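Local coordinates for protein aldehyde dehydrogenase (Burkholderia vietnamiensis, PDB 5KF0) that probably oxidises aldehydes to carboxylic acids with a nicotinamide adenine dinucleotide cofactor, and holds NADPH in this crystal form, at residues 91-94 with 95-99; 100-103 with 104-107; 325-328 with 329-332. All coordinates share one frame; numbering follows the deposited sequence. Where two conformers were deposited one is given.

Contact 1 of 3, residues 91-94 with 95-99; sequences LAEA and LCIEA. With MG (magnesium ion), chain F.
The flat carboxylate of Glu93 stands beside Ile97, one helical turn further on, with a magnesium ion at one of its oxygens. OE2 of Glu93 binds the metal at 1.9 Å, and CD1 of Ile97 lies 4.0 Å from Glu93 OE2, so a methyl group flanks the bound end of the carboxylate. The two side chains run alongside each other and point the same way, touching at Glu93 CG and Ile97 CD1, 3.7 Å apart. With CG of Glu93 anti to the backbone N (chi1 170°) and the chain extended beyond it, the acid group is carried clear of the helix. Ile97 also leans on the backbone, its CG1 lying 3.3 Å from Glu93 O, the carbonyl that accepts the hydrogen bond from Ile97 N at 2.9 Å.

The next residue, Glu98, sets its CG against the carbonyl of Ala94, one turn earlier. This CG lies 3.2 Å from Ala94 O, which is gripped by Glu98 N in a nearly straight bond of 2.9 Å. The carboxylate finds its partners outside the helix: OE1 accepts a hydrogen bond from Val192 N and OE2 one from Gly193 N, where helix 192-202 begins, so both oxygens of this buried acid are satisfied.

His6 and His8 complete the metal site; they belong to a run of N-terminal histidines, in all likelihood a purification tag, and the site is therefore probably not catalytic. The arrangement is the i to i+4 ladder of an alpha helix, here helix 88-99, with Leu91 and Leu95 turned to helices 103-123 and 164-178.

Contact 2 of 3, residues 100-103 with 104-107; sequences GKPI and NDSR
Ile103 lays its CG1 over one face of the Arg107 guanidinium, 3.6 Å above the plane and over its centre. The same carbon is 3.7 Å from Arg107 CZ, and the two side chains cross obliquely. CG1 reaches this place because it stands anti to the backbone N (chi1 -176°). Behind the side chains, Arg107 N donates to Ile103 O at 2.9 Å, while Arg107 CG rests close to that carbonyl.

Ser106 is tied to the residues before the helix by two bonds. Its N donates to Pro102 O at 2.8 Å, almost in line with the carbonyl, and its OG donates to Lys101 O at 2.9 Å. The hydroxyl comes from well above the Lys101 carbonyl plane, 59° out of it, and its oxygen also lies against CB and CG of Lys101. Pro102 occupies the N-cap position, and its carbonyl receives a second, weak bond from Asp105 N.

OD2 of Asp105 lies 3.5 Å from Pro102 CB, beside the proline ring. The backbone O of Asp105 is met by Lys101 CE at 3.3 Å. The lysine extends past this point to Glu109, which it joins in a salt bridge, and to hydrogen bonds with Gln288 and Tyr287; Lys101 NZ and Asp105 OD1 are 6.7 Å apart, too far for a salt bridge.

Chemically, Pro102 at the N-cap has no side-chain acceptor to offer the first helical N-H groups, and its own carbonyl takes the normal helical bond from Ser106 N beside the weak one. The serine hydroxyl ties the helix back to Lys101 O, and the negative charge of Asp105 near the start of helix 103-123 probably interacts favourably with the helix dipole.

Contact 3 of 3, residues 325-328 with 329-332; sequences PKDP and STFV
Asp327 directs its side chain over the turn that it opens, toward Ser329 and Thr330. At the root, CB lies 3.5 Å from Thr330 OG1, where the two side chains pass each other at a slant. CG stands anti to the backbone N (chi1 -177°), which brings the carboxylate back above the following residues. CG is 3.2 Å from Ser329 OG, and the tip then divides its work between its oxygens. OD1 accepts a hydrogen bond from Ser329 N at 2.9 Å, straight at the hydrogen (168°) but arriving from above the carboxylate plane. The hydroxyl of Ser329 adds a weak bond to the same atom, also at 2.9 Å. OD2 accepts a hydrogen bond from a water molecule 3.0 Å away; that water donates as well to Thr330 OG1, bridging the two side chains.

The backbone closes the same loop. Thr330 N donates to Asp327 O at 3.0 Å, the bond of a type I beta turn from Asp327 to Thr330, and a second water donates both to Asp327 O and to Thr330 O. Thr330 OG1 has its principal partner in Asp324 O, a hydrogen bond that links the turn to the chain just before it.

The link from OD1 to the N of the residue two places on is an Asx turn, laid over the beta turn. Its chemistry implies that one acidic residue organises the bend through side chain and main chain together: both carboxylate oxygens are engaged, and the amides of Ser329 and Thr330, next to Pro328 with its lack of an N-H, are both satisfied.

The three contacts form a connected patch on one side of the chain's centre. Contact 1 and contact 2, centres about 7 Å apart, lie at the end of helix 88-99 and at the loop and start of helix 103-123, and meet where Cys96 SG lies 3.4 Å from Lys101 O. Contact 3, its centre about 7 Å from that of contact 2, joins it through a probable backbone hydrogen bond of 2.8 Å between Ile103 N and Pro325 O. Cys96 SG also reaches Pro325 O at 3.6 Å, so it touches both neighbours. The side chains of Lys101 and Glu98 lie about 9 and 11 Å from NADPH, close to the pocket without lining it.

Contact 1 of 3, residues 91-94 with 95-99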
loop_
_atom_site.group_PDB
_atom_site.type_symbol
_atom_site.label_atom_id
_atom_site.label_comp_id
_atom_site.label_asym_id
_atom_site.label_seq_id
_atom_site.Cartn_x
_atom_site.Cartn_y
_atom_site.Cartn_z
ATOM N N LEU A 91 -18.341 -21.184 -25.939
ATOM C CA LEU A 91 -17.197 -21.524 -25.097
ATOM C C LEU A 91 -17.522 -22.685 -24.171
ATOM O O LEU A 91 -16.700 -23.597 -23.992
ATOM C CB LEU A 91 -16.766 -20.294 -24.293
ATOM C CG LEU A 91 -16.011 -19.264 -25.138
ATOM C CD1 LEU A 91 -16.066 -17.887 -24.490
ATOM C CD2 LEU A 91 -14.570 -19.712 -25.355
ATOM N N ALA A 92 -18.714 -22.662 -23.561
ATOM C CA ALA A 92 -19.105 -23.718 -22.635
ATOM C C ALA A 92 -19.209 -25.062 -23.341
ATOM O O ALA A 92 -18.771 -26.087 -22.807
ATOM C CB ALA A 92 -20.434 -23.367 -21.964
ATOM N N GLU A 93 -19.793 -25.080 -24.540
ATOM C CA GLU A 93 -19.916 -26.346 -25.249
ATOM C C GLU A 93 -18.552 -26.867 -25.679
ATOM O O GLU A 93 -18.286 -28.070 -25.590
ATOM C CB GLU A 93 -20.837 -26.210 -26.464
ATOM C CG GLU A 93 -20.768 -27.458 -27.339
ATOM C CD GLU A 93 -21.864 -27.559 -28.372
ATOM O OE1 GLU A 93 -22.248 -26.527 -28.962
ATOM O OE2 GLU A 93 -22.336 -28.693 -28.595
ATOM N N ALA A 94 -17.677 -25.979 -26.162
ATOM C CA ALA A 94 -16.335 -26.412 -26.546
ATOM C C ALA A 94 -15.625 -27.054 -25.364
ATOM O O ALA A 94 -14.999 -28.113 -25.495
ATOM C CB ALA A 94 -15.529 -25.227 -27.076
ATOM N N LEU A 95 -15.744 -26.432 -24.194
ATOM C CA LEU A 95 -15.127 -26.972 -22.990
ATOM C C LEU A 95 -15.745 -28.313 -22.612
ATOM O O LEU A 95 -15.032 -29.254 -22.243
ATOM C CB LEU A 95 -15.268 -25.956 -21.862
ATOM C CG LEU A 95 -14.853 -26.308 -20.447
ATOM C CD1 LEU A 95 -13.416 -26.814 -20.424
ATOM C CD2 LEU A 95 -14.996 -25.043 -19.611
ATOM N N CYS A 96 -17.069 -28.420 -22.701
ATOM C CA CYS A 96 -17.748 -29.670 -22.401
ATOM C C CYS A 96 -17.220 -30.798 -23.281
ATOM O O CYS A 96 -16.930 -31.899 -22.801
ATOM C CB CYS A 96 -19.248 -29.469 -22.602
ATOM S SG CYS A 96 -20.270 -30.855 -22.214
ATOM N N ILE A 97 -17.069 -30.529 -24.576
ATOM C CA ILE A 97 -16.641 -31.560 -25.512
ATOM C C ILE A 97 -15.182 -31.934 -25.269
ATOM O O ILE A 97 -14.856 -33.105 -25.040
ATOM C CB ILE A 97 -16.870 -31.091 -26.957
ATOM C CG1 ILE A 97 -18.365 -30.945 -27.226
ATOM C CG2 ILE A 97 -16.249 -32.083 -27.950
ATOM C CD1 ILE A 97 -18.661 -30.214 -28.523
ATOM N N GLU A 98 -14.279 -30.948 -25.332
ATOM C CA GLU A 98 -12.861 -31.277 -25.390
ATOM C C GLU A 98 -12.283 -31.676 -24.036
ATOM O O GLU A 98 -11.255 -32.361 -24.002
ATOM C CB GLU A 98 -12.050 -30.109 -25.982
ATOM C CG GLU A 98 -11.877 -28.877 -25.114
ATOM C CD GLU A 98 -11.023 -27.817 -25.806
ATOM O OE1 GLU A 98 -10.304 -28.180 -26.763
ATOM O OE2 GLU A 98 -11.081 -26.630 -25.405
ATOM N N ALA A 99 -12.890 -31.248 -22.927
ATOM C CA ALA A 99 -12.442 -31.688 -21.613
ATOM C C ALA A 99 -13.360 -32.730 -20.996
ATOM O O ALA A 99 -13.032 -33.270 -19.935
ATOM C CB ALA A 99 -12.302 -30.495 -20.654
HETATM MG MG MG F . -23.404 -28.834 -30.169
#

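Contact 2 of 3, residues 100-103 with 104-107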
loop_
_atom_site.group_PDB
_atom_site.type_symbol
_atom_site.label_atom_id
_atom_site.label_comp_id
_atom_site.label_asym_id
_atom_site.label_seq_id
_atom_site.Cartn_x
_atom_site.Cartn_y
_atom_site.Cartn_z
ATOM N N GLY A 100 -14.485 -33.038 -21.635
ATOM C CA GLY A 100 -15.454 -33.933 -21.027
ATOM C C GLY A 100 -16.036 -33.383 -19.744
ATOM O O GLY A 100 -16.470 -34.152 -18.881
ATOM N N LYS A 101 -16.078 -32.065 -19.610
ATOM C CA LYS A 101 -16.469 -31.410 -18.364
ATOM C C LYS A 101 -17.985 -31.224 -18.324
ATOM O O LYS A 101 -18.560 -30.671 -19.270
ATOM C CB LYS A 101 -15.756 -30.061 -18.238
ATOM C CG LYS A 101 -16.048 -29.280 -16.960
ATOM C CD LYS A 101 -15.093 -28.066 -16.875
ATOM C CE LYS A 101 -15.262 -27.286 -15.576
ATOM N NZ LYS A 101 -13.929 -26.713 -15.147
ATOM N N PRO A 102 -18.656 -31.673 -17.263
ATOM C CA PRO A 102 -20.116 -31.513 -17.175
ATOM C C PRO A 102 -20.560 -30.101 -17.537
ATOM O O PRO A 102 -19.945 -29.114 -17.134
ATOM C CB PRO A 102 -20.408 -31.839 -15.712
ATOM C CG PRO A 102 -19.365 -32.889 -15.394
ATOM C CD PRO A 102 -18.116 -32.416 -16.109
ATOM N N ILE A 103 -21.633 -30.016 -18.331
ATOM C CA ILE A 103 -21.986 -28.740 -18.958
ATOM C C ILE A 103 -22.253 -27.660 -17.910
ATOM O O ILE A 103 -21.882 -26.492 -18.101
ATOM C CB ILE A 103 -23.173 -28.924 -19.930
ATOM C CG1 ILE A 103 -23.468 -27.601 -20.648
ATOM C CG2 ILE A 103 -24.426 -29.484 -19.231
ATOM C CD1 ILE A 103 -22.312 -27.109 -21.522
ATOM N N ASN A 104 -22.874 -28.025 -16.779
ATOM C CA ASN A 104 -23.077 -27.053 -15.704
ATOM C C ASN A 104 -21.758 -26.455 -15.241
ATOM O O ASN A 104 -21.661 -25.248 -14.986
ATOM C CB ASN A 104 -23.771 -27.707 -14.507
ATOM C CG ASN A 104 -25.211 -28.054 -14.779
ATOM O OD1 ASN A 104 -25.882 -27.401 -15.583
ATOM N ND2 ASN A 104 -25.707 -29.086 -14.098
ATOM N N ASP A 105 -20.740 -27.295 -15.082
ATOM C CA ASP A 105 -19.453 -26.820 -14.600
ATOM C C ASP A 105 -18.656 -26.135 -15.700
ATOM O O ASP A 105 -17.864 -25.223 -15.418
ATOM C CB ASP A 105 -18.679 -27.987 -13.998
ATOM C CG ASP A 105 -19.424 -28.608 -12.835
ATOM O OD1 ASP A 105 -19.670 -27.889 -11.846
ATOM O OD2 ASP A 105 -19.786 -29.794 -12.908
ATOM N N SER A 106 -18.852 -26.556 -16.950
ATOM C CA SER A 106 -18.259 -25.827 -18.067
ATOM C C SER A 106 -18.783 -24.402 -18.114
ATOM O O SER A 106 -18.014 -23.454 -18.293
ATOM C CB SER A 106 -18.554 -26.547 -19.387
ATOM O OG SER A 106 -17.898 -27.803 -19.461
ATOM N N ARG A 107 -20.098 -24.228 -17.961
ATOM C CA ARG A 107 -20.654 -22.884 -17.892
ATOM C C ARG A 107 -20.037 -22.107 -16.735
ATOM O O ARG A 107 -19.710 -20.918 -16.873
ATOM C CB ARG A 107 -22.178 -22.966 -17.755
ATOM C CG ARG A 107 -22.862 -23.428 -19.031
ATOM C CD ARG A 107 -24.331 -23.786 -18.789
ATOM N NE ARG A 107 -24.972 -24.229 -20.026
ATOM C CZ ARG A 107 -26.038 -25.025 -20.077
ATOM N NH1 ARG A 107 -26.577 -25.490 -18.959
ATOM N NH2 ARG A 107 -26.559 -25.365 -21.249
#

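Contact 3 of 3, residues 325-328 with 329-332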
loop_
_atom_site.group_PDB
_atom_site.type_symbol
_atom_site.label_atom_id
_atom_site.label_comp_id
_atom_site.label_asym_id
_atom_site.label_seq_id
_atom_site.Cartn_x
_atom_site.Cartn_y
_atom_site.Cartn_z
ATOM N N PRO A 325 -21.414 -35.782 -20.061
ATOM C CA PRO A 325 -21.279 -34.404 -19.558
ATOM C C PRO A 325 -22.210 -33.417 -20.248
ATOM O O PRO A 325 -22.435 -32.328 -19.702
ATOM C CB PRO A 325 -19.800 -34.076 -19.814
ATOM C CG PRO A 325 -19.394 -35.008 -20.913
ATOM C CD PRO A 325 -20.171 -36.270 -20.687
ATOM N N LYS A 326 -22.798 -33.775 -21.398
ATOM C CA LYS A 326 -23.789 -32.916 -22.037
ATOM C C LYS A 326 -25.118 -32.917 -21.294
ATOM O O LYS A 326 -25.945 -32.026 -21.512
ATOM C CB LYS A 326 -23.995 -33.362 -23.489
ATOM C CG LYS A 326 -22.712 -33.286 -24.304
ATOM C CD LYS A 326 -22.916 -33.807 -25.723
ATOM C CE LYS A 326 -22.230 -35.155 -25.910
ATOM N NZ LYS A 326 -20.744 -35.091 -25.684
ATOM N N ASP A 327 -25.340 -33.897 -20.434
ATOM C CA ASP A 327 -26.565 -33.977 -19.653
ATOM C C ASP A 327 -26.463 -32.999 -18.485
ATOM O O ASP A 327 -25.506 -33.082 -17.706
ATOM C CB ASP A 327 -26.740 -35.415 -19.173
ATOM C CG ASP A 327 -28.028 -35.655 -18.400
ATOM O OD1 ASP A 327 -28.722 -34.706 -17.999
ATOM O OD2 ASP A 327 -28.331 -36.839 -18.179
ATOM N N PRO A 328 -27.381 -32.037 -18.350
ATOM C CA PRO A 328 -27.265 -31.078 -17.237
ATOM C C PRO A 328 -27.442 -31.711 -15.870
ATOM O O PRO A 328 -27.154 -31.044 -14.869
ATOM C CB PRO A 328 -28.379 -30.060 -17.528
ATOM C CG PRO A 328 -29.370 -30.816 -18.364
ATOM C CD PRO A 328 -28.526 -31.722 -19.227
ATOM N N SER A 329 -27.891 -32.963 -15.784
ATOM C CA SER A 329 -27.955 -33.638 -14.492
ATOM C C SER A 329 -26.663 -34.364 -14.140
ATOM O O SER A 329 -26.536 -34.858 -13.014
ATOM C CB SER A 329 -29.126 -34.626 -14.448
ATOM O OG SER A 329 -28.909 -35.741 -15.296
ATOM N N THR A 330 -25.699 -34.427 -15.054
ATOM C CA THR A 330 -24.453 -35.122 -14.768
ATOM C C THR A 330 -23.574 -34.286 -13.850
ATOM O O THR A 330 -23.339 -33.103 -14.107
ATOM C CB THR A 330 -23.707 -35.434 -16.062
ATOM O OG1 THR A 330 -24.444 -36.428 -16.775
ATOM C CG2 THR A 330 -22.288 -35.946 -15.755
ATOM N N PHE A 331 -23.094 -34.906 -12.773
ATOM C CA PHE A 331 -22.059 -34.298 -11.956
ATOM C C PHE A 331 -20.703 -34.952 -12.149
ATOM O O PHE A 331 -19.690 -34.257 -12.125
ATOM C CB PHE A 331 -22.452 -34.354 -10.472
ATOM C CG PHE A 331 -21.609 -33.473 -9.589
ATOM C CD1 PHE A 331 -21.688 -32.089 -9.684
ATOM C CD2 PHE A 331 -20.730 -34.023 -8.673
ATOM C CE1 PHE A 331 -20.907 -31.276 -8.875
ATOM C CE2 PHE A 331 -19.962 -33.215 -7.856
ATOM C CZ PHE A 331 -20.044 -31.846 -7.956
ATOM N N VAL A 332 -20.663 -36.262 -12.382
ATOM C CA VAL A 332 -19.415 -36.994 -12.581
ATOM C C VAL A 332 -19.330 -37.374 -14.059
ATOM O O VAL A 332 -19.983 -38.323 -14.506
ATOM C CB VAL A 332 -19.341 -38.227 -11.674
ATOM C CG1 VAL A 332 -18.063 -39.023 -11.936
ATOM C CG2 VAL A 332 -19.428 -37.790 -10.206
HETATM O O HOH W 1 -23.804 -31.044 -16.204
HETATM O O HOH W 2 -26.407 -38.177 -16.336
#